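Side-chain contacts in fatty Acid Kinase (Fak) B3 protein (Streptococcus pneumoniae, PDB 6CNG), which binds a long-chain fatty acid, here linoleic acid, and may take part in lipid transport or fatty acid metabolism: residues E164-E167 against A168-Y172; M251-R254 against N255-C259; R193-K196 against L197-T200. One frame throughout, in Å; residues are numbered along the deposited sequence.

Interaction 1 (E164-E167 against A168-Y172); sequences EVVE and AITAY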
loop_
_atom_site.group_PDB
_atom_site.type_symbol
_atom_site.label_atom_id
_atom_site.label_comp_id
_atom_site.label_asym_id
_atom_site.label_seq_id
_atom_site.Cartn_x
_atom_site.Cartn_y
_atom_site.Cartn_z
ATOM N N GLU A 164 -11.974 -7.180 19.870
ATOM C CA GLU A 164 -10.627 -6.908 20.352
ATOM C C GLU A 164 -9.705 -6.539 19.193
ATOM O O GLU A 164 -8.902 -5.613 19.308
ATOM C CB GLU A 164 -10.091 -8.101 21.156
ATOM C CG GLU A 164 -10.709 -8.265 22.554
ATOM C CD GLU A 164 -10.270 -9.543 23.298
ATOM O OE1 GLU A 164 -9.785 -10.487 22.670
ATOM O OE2 GLU A 164 -10.423 -9.611 24.534
ATOM N N VAL A 165 -9.848 -7.209 18.045
ATOM C CA VAL A 165 -8.966 -6.925 16.920
ATOM C C VAL A 165 -9.254 -5.552 16.339
ATOM O O VAL A 165 -8.335 -4.799 16.030
ATOM C CB VAL A 165 -9.043 -8.037 15.855
ATOM C CG1 VAL A 165 -8.227 -7.657 14.664
ATOM C CG2 VAL A 165 -8.547 -9.329 16.400
ATOM N N VAL A 166 -10.527 -5.209 16.170
ATOM C CA VAL A 166 -10.885 -3.873 15.705
ATOM C C VAL A 166 -10.226 -2.806 16.576
ATOM O O VAL A 166 -9.648 -1.832 16.085
ATOM C CB VAL A 166 -12.417 -3.711 15.697
ATOM C CG1 VAL A 166 -12.783 -2.286 15.335
ATOM C CG2 VAL A 166 -13.068 -4.720 14.776
ATOM N N GLU A 167 -10.312 -2.971 17.884
ATOM C CA GLU A 167 -9.734 -2.003 18.804
ATOM C C GLU A 167 -8.224 -1.907 18.602
ATOM O O GLU A 167 -7.674 -0.819 18.431
ATOM C CB GLU A 167 -10.128 -2.438 20.224
ATOM C CG GLU A 167 -9.336 -1.866 21.384
ATOM C CD GLU A 167 -9.781 -2.452 22.734
ATOM O OE1 GLU A 167 -10.820 -3.157 22.761
ATOM O OE2 GLU A 167 -9.092 -2.210 23.761
ATOM N N ALA A 168 -7.551 -3.043 18.566
ATOM C CA ALA A 168 -6.098 -3.030 18.513
ATOM C C ALA A 168 -5.576 -2.505 17.187
ATOM O O ALA A 168 -4.517 -1.883 17.153
ATOM C CB ALA A 168 -5.577 -4.434 18.766
ATOM N N ILE A 169 -6.258 -2.792 16.077
ATOM C CA ILE A 169 -5.786 -2.333 14.771
ATOM C C ILE A 169 -6.063 -0.849 14.585
ATOM O O ILE A 169 -5.291 -0.143 13.936
ATOM C CB ILE A 169 -6.395 -3.174 13.640
ATOM C CG1 ILE A 169 -5.580 -3.011 12.356
ATOM C CG2 ILE A 169 -7.846 -2.809 13.377
ATOM C CD1 ILE A 169 -4.182 -3.687 12.355
ATOM N N THR A 170 -7.152 -0.343 15.147
ATOM C CA THR A 170 -7.356 1.092 15.126
ATOM C C THR A 170 -6.233 1.799 15.865
ATOM O O THR A 170 -5.694 2.800 15.387
ATOM C CB THR A 170 -8.713 1.425 15.720
ATOM O OG1 THR A 170 -9.744 0.761 14.968
ATOM C CG2 THR A 170 -8.934 2.872 15.618
ATOM N N ALA A 171 -5.828 1.255 17.000
ATOM C CA ALA A 171 -4.719 1.832 17.732
ATOM C C ALA A 171 -3.428 1.697 16.956
ATOM O O ALA A 171 -2.649 2.645 16.888
ATOM C CB ALA A 171 -4.595 1.155 19.088
ATOM N N TYR A 172 -3.202 0.543 16.326
ATOM C CA TYR A 172 -1.948 0.326 15.618
ATOM C C TYR A 172 -1.809 1.288 14.453
ATOM O O TYR A 172 -0.710 1.741 14.138
ATOM C CB TYR A 172 -1.878 -1.120 15.132
ATOM C CG TYR A 172 -0.585 -1.482 14.410
ATOM C CD1 TYR A 172 0.612 -1.525 15.083
ATOM C CD2 TYR A 172 -0.576 -1.796 13.062
ATOM C CE1 TYR A 172 1.764 -1.839 14.439
ATOM C CE2 TYR A 172 0.576 -2.127 12.414
ATOM C CZ TYR A 172 1.744 -2.152 13.100
ATOM O OH TYR A 172 2.914 -2.480 12.466
#

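Interaction 2 (M251-R254 against N255-C259); sequences MAQR and NNEKC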
loop_
_atom_site.group_PDB
_atom_site.type_symbol
_atom_site.label_atom_id
_atom_site.label_comp_id
_atom_site.label_asym_id
_atom_site.label_seq_id
_atom_site.Cartn_x
_atom_site.Cartn_y
_atom_site.Cartn_z
ATOM N N MET A 251 9.393 -2.060 3.006
ATOM C CA MET A 251 9.758 -1.263 1.839
ATOM C C MET A 251 9.217 -1.956 0.588
ATOM O O MET A 251 9.788 -2.939 0.117
ATOM C CB MET A 251 11.277 -1.151 1.722
ATOM C CG MET A 251 11.995 -0.472 2.850
ATOM S SD MET A 251 13.774 -0.440 2.606
ATOM C CE MET A 251 14.346 0.225 4.141
ATOM N N ALA A 252 8.133 -1.429 0.039
ATOM C CA ALA A 252 7.649 -1.833 -1.279
ATOM C C ALA A 252 8.350 -1.008 -2.351
ATOM O O ALA A 252 8.277 0.216 -2.338
ATOM C CB ALA A 252 6.143 -1.619 -1.349
ATOM N N GLN A 253 9.004 -1.672 -3.294
ATOM C CA GLN A 253 9.834 -0.980 -4.260
ATOM C C GLN A 253 9.623 -1.526 -5.672
ATOM O O GLN A 253 9.251 -2.685 -5.861
ATOM C CB GLN A 253 11.313 -1.079 -3.891
ATOM C CG GLN A 253 11.807 -2.468 -3.640
ATOM C CD GLN A 253 12.178 -3.194 -4.905
ATOM O OE1 GLN A 253 12.629 -2.593 -5.849
ATOM N NE2 GLN A 253 11.990 -4.505 -4.919
ATOM N N ARG A 254 9.867 -0.651 -6.656
ATOM C CA ARG A 254 9.835 -0.985 -8.077
ATOM C C ARG A 254 11.232 -0.776 -8.630
ATOM O O ARG A 254 11.636 0.352 -8.901
ATOM C CB ARG A 254 8.842 -0.118 -8.824
ATOM C CG ARG A 254 8.784 -0.393 -10.300
ATOM C CD ARG A 254 8.444 -1.827 -10.595
ATOM N NE ARG A 254 8.565 -2.135 -12.010
ATOM C CZ ARG A 254 8.502 -3.358 -12.505
ATOM N NH1 ARG A 254 8.299 -4.402 -11.715
ATOM N NH2 ARG A 254 8.656 -3.526 -13.797
ATOM N N ASN A 255 11.949 -1.861 -8.827
ATOM C CA ASN A 255 13.294 -1.795 -9.387
ATOM C C ASN A 255 14.152 -0.808 -8.606
ATOM O O ASN A 255 14.847 0.035 -9.157
ATOM C CB ASN A 255 13.268 -1.450 -10.879
ATOM C CG ASN A 255 13.086 -2.675 -11.768
ATOM O OD1 ASN A 255 13.639 -3.734 -11.506
ATOM N ND2 ASN A 255 12.304 -2.527 -12.816
ATOM N N ASN A 256 14.096 -0.933 -7.303
ATOM C CA ASN A 256 14.843 -0.079 -6.403
ATOM C C ASN A 256 15.478 -0.908 -5.292
ATOM O O ASN A 256 15.626 -0.435 -4.165
ATOM C CB ASN A 256 13.928 1.000 -5.818
ATOM C CG ASN A 256 14.689 2.188 -5.343
ATOM O OD1 ASN A 256 15.754 2.501 -5.857
ATOM N ND2 ASN A 256 14.147 2.873 -4.362
ATOM N N GLU A 257 15.871 -2.144 -5.592
ATOM C CA GLU A 257 16.416 -3.023 -4.570
ATOM C C GLU A 257 17.728 -2.509 -4.011
ATOM O O GLU A 257 18.031 -2.736 -2.842
ATOM C CB GLU A 257 16.664 -4.413 -5.150
ATOM C CG GLU A 257 15.419 -5.240 -5.319
ATOM C CD GLU A 257 14.820 -5.151 -6.699
ATOM O OE1 GLU A 257 15.041 -4.146 -7.391
ATOM O OE2 GLU A 257 14.118 -6.106 -7.096
ATOM N N LYS A 258 18.547 -1.860 -4.829
ATOM C CA LYS A 258 19.847 -1.443 -4.323
ATOM C C LYS A 258 19.698 -0.277 -3.357
ATOM O O LYS A 258 20.394 -0.225 -2.337
ATOM C CB LYS A 258 20.801 -1.094 -5.467
ATOM C CG LYS A 258 22.276 -0.961 -5.068
ATOM C CD LYS A 258 22.787 -2.248 -4.428
ATOM C CE LYS A 258 24.283 -2.320 -4.424
ATOM N NZ LYS A 258 24.677 -3.741 -4.465
ATOM N N CYS A 259 18.798 0.668 -3.657
ATOM C CA CYS A 259 18.591 1.790 -2.749
ATOM C C CYS A 259 17.913 1.324 -1.476
ATOM O O CYS A 259 18.162 1.872 -0.394
ATOM C CB CYS A 259 17.795 2.905 -3.421
ATOM S SG CYS A 259 18.802 3.944 -4.505
#

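Interaction 3 (R193-K196 against L197-T200); sequences RLSK and LIGT. With EIC (linoleic acid), chain C.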
loop_
_atom_site.group_PDB
_atom_site.type_symbol
_atom_site.label_atom_id
_atom_site.label_comp_id
_atom_site.label_asym_id
_atom_site.label_seq_id
_atom_site.Cartn_x
_atom_site.Cartn_y
_atom_site.Cartn_z
ATOM N N ARG A 193 -4.116 12.653 -9.438
ATOM C CA ARG A 193 -3.841 12.319 -8.045
ATOM C C ARG A 193 -2.654 13.093 -7.484
ATOM O O ARG A 193 -2.243 12.865 -6.342
ATOM C CB ARG A 193 -3.644 10.811 -7.895
ATOM C CG ARG A 193 -4.944 10.083 -7.611
ATOM C CD ARG A 193 -5.246 9.023 -8.594
ATOM N NE ARG A 193 -6.617 8.553 -8.426
ATOM C CZ ARG A 193 -7.320 7.915 -9.353
ATOM N NH1 ARG A 193 -8.546 7.548 -9.103
ATOM N NH2 ARG A 193 -6.806 7.621 -10.517
ATOM N N LEU A 194 -2.131 14.025 -8.246
ATOM C CA LEU A 194 -1.069 14.911 -7.815
ATOM C C LEU A 194 -1.161 16.130 -8.728
ATOM O O LEU A 194 -1.399 15.987 -9.928
ATOM C CB LEU A 194 0.283 14.230 -7.934
ATOM C CG LEU A 194 1.461 15.009 -7.405
ATOM C CD1 LEU A 194 1.449 15.202 -5.932
ATOM C CD2 LEU A 194 2.674 14.282 -7.783
ATOM N N SER A 195 -1.044 17.323 -8.139
ATOM C CA SER A 195 -1.177 18.556 -8.901
ATOM C C SER A 195 0.018 18.743 -9.822
ATOM O O SER A 195 1.136 18.339 -9.507
ATOM C CB SER A 195 -1.256 19.752 -7.940
ATOM O OG SER A 195 -0.037 19.901 -7.240
ATOM N N LYS A 196 -0.240 19.369 -10.980
ATOM C CA LYS A 196 0.827 19.933 -11.804
ATOM C C LYS A 196 1.718 20.890 -11.019
ATOM O O LYS A 196 2.916 20.969 -11.289
ATOM C CB LYS A 196 0.232 20.663 -13.008
ATOM C CG LYS A 196 -0.238 19.777 -14.146
ATOM C CD LYS A 196 -1.601 19.167 -13.896
ATOM C CE LYS A 196 -2.165 18.563 -15.193
ATOM N NZ LYS A 196 -3.438 17.779 -15.020
ATOM N N LEU A 197 1.156 21.617 -10.048
ATOM C CA LEU A 197 1.903 22.446 -9.102
ATOM C C LEU A 197 3.075 21.673 -8.508
ATOM O O LEU A 197 4.244 21.987 -8.778
ATOM C CB LEU A 197 0.964 22.939 -7.986
ATOM C CG LEU A 197 1.440 24.042 -7.035
ATOM C CD1 LEU A 197 1.840 25.246 -7.861
ATOM C CD2 LEU A 197 0.365 24.414 -5.994
ATOM N N ILE A 198 2.773 20.651 -7.705
ATOM C CA ILE A 198 3.821 19.843 -7.092
ATOM C C ILE A 198 4.502 18.987 -8.149
ATOM O O ILE A 198 5.730 18.820 -8.157
ATOM C CB ILE A 198 3.226 19.017 -5.934
ATOM C CG1 ILE A 198 2.726 19.937 -4.818
ATOM C CG2 ILE A 198 4.237 18.030 -5.353
ATOM C CD1 ILE A 198 1.185 20.097 -4.755
ATOM N N GLY A 199 3.719 18.496 -9.104
ATOM C CA GLY A 199 4.229 17.530 -10.061
ATOM C C GLY A 199 5.387 18.016 -10.899
ATOM O O GLY A 199 6.220 17.217 -11.316
ATOM N N THR A 200 5.445 19.313 -11.182
ATOM C CA THR A 200 6.504 19.828 -12.029
ATOM C C THR A 200 7.808 19.958 -11.261
ATOM O O THR A 200 8.874 19.833 -11.868
ATOM C CB THR A 200 6.111 21.184 -12.625
ATOM O OG1 THR A 200 6.030 22.181 -11.590
ATOM C CG2 THR A 200 4.765 21.095 -13.376
HETATM C C1 EIC C . -7.906 3.858 -8.748
HETATM C C2 EIC C . -6.599 3.645 -7.991
HETATM C C3 EIC C . -5.821 4.918 -7.744
HETATM C C4 EIC C . -4.709 4.702 -6.743
HETATM C C5 EIC C . -3.989 5.991 -6.410
HETATM C C6 EIC C . -2.943 5.799 -5.316
HETATM C C7 EIC C . -1.666 5.100 -5.802
HETATM C C8 EIC C . -0.738 4.791 -4.641
HETATM C C9 EIC C . 0.430 3.997 -5.177
HETATM C C10 EIC C . 1.564 4.579 -5.501
HETATM C C11 EIC C . 1.783 6.081 -5.384
HETATM C C12 EIC C . 3.132 6.237 -4.695
HETATM C C13 EIC C . 3.354 7.002 -3.648
HETATM C C14 EIC C . 2.272 7.857 -3.021
HETATM C C15 EIC C . 1.471 7.080 -1.979
HETATM C C16 EIC C . 0.421 7.993 -1.364
HETATM C C17 EIC C . -0.500 7.240 -0.450
HETATM C C18 EIC C . -1.548 8.183 0.098
HETATM O O1 EIC C . -9.012 3.887 -8.144
HETATM O O2 EIC C . -7.868 4.007 -9.994
#

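Interaction 1 (E164-E167 against A168-Y172)
The hydroxyl of T170 turns back onto the carbonyl of V166, one turn earlier in the alpha-helix 162-174 of this DegV-family fold. With OG1 beside its own backbone N (chi1 -59°), the hydroxyl can reach that carbonyl. T170 OG1 donates to V166 O at 2.8 Å. T170 N donates to the same V166 O at 3.1 Å, as the regular i to i+4 bond. The two donors arrive from opposite faces of the carbonyl plane, each well tilted from it. V166 O is therefore gripped by two bonds, and the hydroxyl of an exposed threonine is paired within its own helix.

I169 sits on the inner side of the helix. Its CG1 branch is anti to the backbone N and leads away from the preceding turn. Its CG2 branch falls back against that turn and rests on two carbonyl oxygens. I169 CG2 lies 3.4 Å from V165 O, and it is equally close to V166 O. A168 makes a smaller contact, with its CB 3.6 Å from E164 O.

Other elements of the fold cover this part of the helix. V165 and V166 touch F102 of strand 100-105, and I169 meets I136 of strand 132-137. A168 and I169 also lie against helix 143-157, through L155 and L152. The outer side carries the two glutamates. E164 OE1 accepts a hydrogen bond from the backbone N of S161, just before the helix begins. The E167 chain is extended beyond CG.

The backbone ladder continues beneath these groups. I169 N donates to V165 O at 2.9 Å. Two residues on, A171 N donates to E167 O at 3.1 Å, and A171 CB stands 3.7 Å from that same E167 O.

Interaction 2 (M251-R254 against N255-C259)
The amide nitrogen of N255, ND2, lies over one face of the R254 guanidinium, at the turn from strand 247-253 into helix 257-270 of a beta-alpha-beta unit. N255 ND2 stands 3.6 Å above the plane of the R254 guanidinium, shifted toward its rim. The two side chains run side by side and point the same way. Their flat groups are inclined by 47°, so this is not a flat stack. The polar atoms have outside partners. R254 forms salt bridges from NE to E291 and from NH2 to D68. N255 ND2 donates to the other carboxylate oxygen of E291, so one glutamate ties both residues.

The second pair of flat groups is the Q253 amide and the E257 carboxylate. These side chains cross at about a right angle. E257 CD comes 3.4 Å from Q253 NE2. Q253 OE1 and E257 OE1 are 3.3 Å apart, and both are acceptors, so no bond joins them.

Q253 holds the turn. Its chain is bent at chi2 (83°), which brings the amide oxygen back over the following backbone. N256 occupies the N-cap position, but its side chain makes no capping bond. Its backbone is held instead: N256 N donates to Q253 OE1 at 2.6 Å, nearly straight, with an N-H...O angle of 163°.

Interaction 3 (R193-K196 against L197-T200)
R193 lays one face of its guanidinium on the bound linoleic acid, with ligand C3 3.7 Å above the plane and over its centre. The charged group thus lies flat along the start of the acyl chain. The nearest carboxylate oxygen, O2 of the ligand, is 3.7 Å from R193 NH1, longer than a direct hydrogen bond. The ligand is hydrogen-bonded to S111 OG. R193 is turned to other partners: its NE donates to the backbone O of L110, and NH2 makes a weak bond with Y288.

Beyond R193 the chain enters helix 196-201 through an N-cap, where S195 and I198 meet. S195 OG lies between its own backbone N and carbonyl carbon (chi1 66°), a setting that puts the oxygen within reach of I198 N. It accepts from I198 N at 2.9 Å, almost straight. The exact place of S195 OG is less sure, because the model sets it too near another atom. The backbone carbonyl S195 O accepts from G199 N, the first regular i to i+4 bond, at 2.6 Å with a bent N-H...O angle of 146°.

An apolar pair lies beside the cap. L194 and I198 cross at about a right angle, with L194 CD1 4.0 Å from I198 CG2. The other methyl, L194 CD2, comes 4.3 Å from G199 CA, where no side chain intervenes. L194 also packs on L188 of helix 186-190, and K196 touches V189 there. These contacts set the loop and the start of helix 196-201 against helix 186-190.

The arrangement is a serine N-cap, with the side chain accepting from the third residue of the helix, two residues after an arginine of the fatty acid pocket.

How the interactions relate
From the N terminus the order is interaction 1, interaction 3, interaction 2. In each the two segments follow one another without a gap, so the contacts are local and close no long loop. None nests in or crosses another. Interaction 1 lies within helix 162-174, against the strands 100-105 and 132-137 of the first sheet. Interaction 3 follows helix 186-190 and opens helix 196-201, beside the fatty acid pocket. Interaction 2 comes last, where strand 247-253 of the second sheet passes into helix 257-270. Interactions 1 and 2 lie on opposite sides of the chain's centre, their centres about 30 Å apart. Interactions 2 and 3 are closer, with centres about 23 Å apart, but do not touch.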